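Local coordinates for aiia-like protein (Bacillus thuringiensis, PDB 2BTN) that probably opens the lactone ring of N-acyl homoserine lactones by hydrolysis, using two zinc ions, at residues 15-20 against 74-79. Sequence-based numbering, arbitrary orientation.
Sequences RCMLDH and QILPKM
M17, the residue that gives most surface to this contact, lays its side chain between those of L76 and K78 where the short outermost strand 75-78 pairs antiparallel with strand 7-19, at the margin of one beta sheet of the metallo-beta-lactamase fold. With CG set anti to the carbonyl carbon and a bend at chi3 (-81°), its terminal methyl turns back over the neighbouring strand, CE reaching CB of L76 at 3.7 Å. K78 answers with a chain folded at chi2 and chi3, whose methylenes cross that of M17 at a slant. Methionine and lysine suit this partly exposed face because both have long, pliant hydrocarbon chains that adapt to one another, and the methionine methyl follows the lysine chain as far as its amino end.

Beneath these side chains, R15 with K78 and M17 with L76 form hydrogen-bonded pairs. Both bonds of the M17-L76 pair are nearly straight, whereas that from R15 N to K78 O is more bent, at 146°. Of the R15 side chain, it is CB that comes near K78; the guanidinium group turns away to N34 and E242.

C16, L18, I75 and P77 share the other face, where C16, I75 and P77 all touch F109 of helix 109-112. The C16 side chain is about 7 Å from a bound zinc, a small apolar group in a buried place beside the metal site. P77 fits at a non-hydrogen-bonded position, since no N-H is needed there for pairing. I75 touches L18 alongside it and C16 on the diagonal: CG1 lies 3.5 Å from L18 CD2, and CG2 lies 3.4 Å from C16 SG.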
ATOM      1  N   ARG A  15      -3.051 -12.745  -2.566  1.00 14.95           N
ATOM      2  CA  ARG A  15      -2.650 -13.084  -1.205  1.00 16.51           C
ATOM      3  C   ARG A  15      -1.190 -13.488  -1.196  1.00 17.89           C
ATOM      4  O   ARG A  15      -0.601 -13.739  -2.252  1.00 17.51           O
ATOM      5  CB  ARG A  15      -3.501 -14.240  -0.640  1.00 16.17           C
ATOM      6  CG  ARG A  15      -4.994 -14.038  -0.744  1.00 16.03           C
ATOM      7  CD  ARG A  15      -5.820 -14.978   0.131  1.00 18.28           C
ATOM      8  NE  ARG A  15      -5.687 -14.626   1.536  1.00 19.59           N
ATOM      9  CZ  ARG A  15      -6.422 -13.719   2.161  1.00 19.56           C
ATOM     10  NH1 ARG A  15      -7.379 -13.066   1.515  1.00 19.46           N
ATOM     11  NH2 ARG A  15      -6.221 -13.487   3.451  1.00 19.09           N
ATOM     12  N   CYS A  16      -0.619 -13.542   0.004  1.00 19.49           N
ATOM     13  CA  CYS A  16       0.764 -13.914   0.185  1.00 22.08           C
ATOM     14  C   CYS A  16       0.932 -14.694   1.479  1.00 23.24           C
ATOM     15  O   CYS A  16       0.552 -14.212   2.549  1.00 23.82           O
ATOM     16  CB  CYS A  16       1.643 -12.657   0.198  1.00 21.78           C
ATOM     17  SG  CYS A  16       3.377 -13.030  -0.092  1.00 28.41           S
ATOM     18  N   MET A  17       1.473 -15.905   1.372  1.00 25.10           N
ATOM     19  CA  MET A  17       1.797 -16.743   2.529  1.00 26.99           C
ATOM     20  C   MET A  17       3.200 -16.480   3.100  1.00 27.72           C
ATOM     21  O   MET A  17       4.187 -16.448   2.359  1.00 28.07           O
ATOM     22  CB  MET A  17       1.637 -18.217   2.184  1.00 27.51           C
ATOM     23  CG  MET A  17       0.246 -18.570   1.703  1.00 29.69           C
ATOM     24  SD  MET A  17       0.074 -20.355   1.539  1.00 34.39           S
ATOM     25  CE  MET A  17       0.851 -20.635  -0.034  1.00 33.63           C
ATOM     26  N   LEU A  18       3.253 -16.285   4.416  1.00 28.77           N
ATOM     27  CA  LEU A  18       4.480 -15.943   5.162  1.00 29.94           C
ATOM     28  C   LEU A  18       4.491 -16.718   6.458  1.00 30.85           C
ATOM     29  O   LEU A  18       3.428 -17.152   6.919  1.00 30.62           O
ATOM     30  CB  LEU A  18       4.475 -14.470   5.580  1.00 29.65           C
ATOM     31  CG  LEU A  18       4.359 -13.302   4.614  1.00 29.72           C
ATOM     32  CD1 LEU A  18       4.758 -12.064   5.344  1.00 31.20           C
ATOM     33  CD2 LEU A  18       5.270 -13.510   3.436  1.00 32.29           C
ATOM     34  N   ASP A  19       5.672 -16.844   7.076  1.00 31.55           N
ATOM     35  CA  ASP A  19       5.745 -17.335   8.450  1.00 32.53           C
ATOM     36  C   ASP A  19       5.045 -16.342   9.380  1.00 32.39           C
ATOM     37  O   ASP A  19       5.127 -15.125   9.177  1.00 31.48           O
ATOM     38  CB  ASP A  19       7.188 -17.562   8.910  1.00 33.35           C
ATOM     39  CG  ASP A  19       7.254 -18.161  10.295  1.00 34.35           C
ATOM     40  OD1 ASP A  19       6.970 -19.369  10.445  1.00 34.98           O
ATOM     41  OD2 ASP A  19       7.544 -17.489  11.305  1.00 33.77           O
ATOM     42  N   HIS A  20       4.355 -16.872  10.387  1.00 33.16           N
ATOM     43  CA  HIS A  20       3.587 -16.062  11.342  1.00 33.36           C
ATOM     44  C   HIS A  20       4.425 -15.045  12.129  1.00 33.55           C
ATOM     45  O   HIS A  20       3.888 -14.057  12.650  1.00 32.93           O
ATOM     46  CB  HIS A  20       2.750 -16.962  12.266  1.00 33.69           C
ATOM     47  CG  HIS A  20       3.553 -17.734  13.271  1.00 35.62           C
ATOM     48  ND1 HIS A  20       3.031 -18.137  14.479  1.00 35.98           N
ATOM     49  CD2 HIS A  20       4.833 -18.184  13.249  1.00 36.01           C
ATOM     50  CE1 HIS A  20       3.952 -18.800  15.155  1.00 37.72           C
ATOM     51  NE2 HIS A  20       5.057 -18.829  14.438  1.00 37.08           N
ATOM     52  N   GLN A  74       9.695 -19.306   2.546  1.00 43.14           N
ATOM     53  CA  GLN A  74       9.545 -18.072   3.308  1.00 42.09           C
ATOM     54  C   GLN A  74       8.359 -17.218   2.816  1.00 40.31           C
ATOM     55  O   GLN A  74       7.492 -16.838   3.608  1.00 40.36           O
ATOM     56  CB  GLN A  74      10.842 -17.250   3.281  1.00 42.64           C
ATOM     57  CG  GLN A  74      11.940 -17.699   4.253  1.00 45.57           C
ATOM     58  CD  GLN A  74      13.020 -16.628   4.455  1.00 48.00           C
ATOM     59  OE1 GLN A  74      12.721 -15.503   4.869  1.00 48.48           O
ATOM     60  NE2 GLN A  74      14.272 -16.979   4.174  1.00 49.94           N
ATOM     61  N   ILE A  75       8.335 -16.904   1.521  1.00 38.68           N
ATOM     62  CA  ILE A  75       7.280 -16.072   0.935  1.00 36.19           C
ATOM     63  C   ILE A  75       6.692 -16.734  -0.308  1.00 35.25           C
ATOM     64  O   ILE A  75       7.393 -16.952  -1.302  1.00 35.03           O
ATOM     65  CB  ILE A  75       7.793 -14.644   0.621  1.00 35.67           C
ATOM     66  CG1 ILE A  75       8.403 -13.995   1.881  1.00 36.44           C
ATOM     67  CG2 ILE A  75       6.673 -13.809   0.036  1.00 34.55           C
ATOM     68  CD1 ILE A  75       8.493 -12.427   1.832  1.00 36.30           C
ATOM     69  N   LEU A  76       5.399 -17.057  -0.226  1.00 33.80           N
ATOM     70  CA  LEU A  76       4.682 -17.807  -1.264  1.00 32.68           C
ATOM     71  C   LEU A  76       3.513 -16.968  -1.774  1.00 30.64           C
ATOM     72  O   LEU A  76       2.473 -16.910  -1.115  1.00 29.93           O
ATOM     73  CB  LEU A  76       4.102 -19.102  -0.678  1.00 33.76           C
ATOM     74  CG  LEU A  76       4.869 -20.250  -0.004  1.00 35.94           C
ATOM     75  CD1 LEU A  76       4.776 -21.494  -0.875  1.00 38.46           C
ATOM     76  CD2 LEU A  76       6.328 -19.938   0.366  1.00 36.84           C
ATOM     77  N   PRO A  77       3.672 -16.314  -2.925  1.00 29.22           N
ATOM     78  CA  PRO A  77       2.570 -15.575  -3.544  1.00 27.76           C
ATOM     79  C   PRO A  77       1.400 -16.480  -3.907  1.00 27.54           C
ATOM     80  O   PRO A  77       1.605 -17.589  -4.403  1.00 27.67           O
ATOM     81  CB  PRO A  77       3.197 -15.007  -4.829  1.00 27.59           C
ATOM     82  CG  PRO A  77       4.660 -15.052  -4.614  1.00 28.16           C
ATOM     83  CD  PRO A  77       4.920 -16.218  -3.711  1.00 29.49           C
ATOM     84  N   LYS A  78       0.178 -16.017  -3.651  1.00 26.47           N
ATOM     85  CA  LYS A  78      -1.009 -16.732  -4.088  1.00 26.73           C
ATOM     86  C   LYS A  78      -1.815 -15.785  -4.952  1.00 25.95           C
ATOM     87  O   LYS A  78      -2.613 -14.985  -4.454  1.00 25.17           O
ATOM     88  CB  LYS A  78      -1.821 -17.268  -2.901  1.00 27.38           C
ATOM     89  CG  LYS A  78      -1.041 -18.246  -2.026  1.00 30.38           C
ATOM     90  CD  LYS A  78      -1.132 -19.687  -2.539  1.00 35.08           C
ATOM     91  CE  LYS A  78      -2.410 -20.373  -2.025  1.00 37.77           C
ATOM     92  NZ  LYS A  78      -2.399 -21.861  -2.196  1.00 40.64           N
ATOM     93  N   MET A  79      -1.577 -15.896  -6.257  1.00 25.44           N
ATOM     94  CA  MET A  79      -1.994 -14.912  -7.236  1.00 24.70           C
ATOM     95  C   MET A  79      -2.557 -15.637  -8.460  1.00 24.97           C
ATOM     96  O   MET A  79      -1.918 -16.549  -8.995  1.00 25.30           O
ATOM     97  CB  MET A  79      -0.782 -14.053  -7.638  1.00 24.25           C
ATOM     98  CG  MET A  79      -1.107 -12.835  -8.476  1.00 23.28           C
ATOM     99  SD  MET A  79       0.315 -12.091  -9.314  1.00 23.77           S
ATOM    100  CE  MET A  79      -0.557 -10.924 -10.336  1.00 23.02           C
TER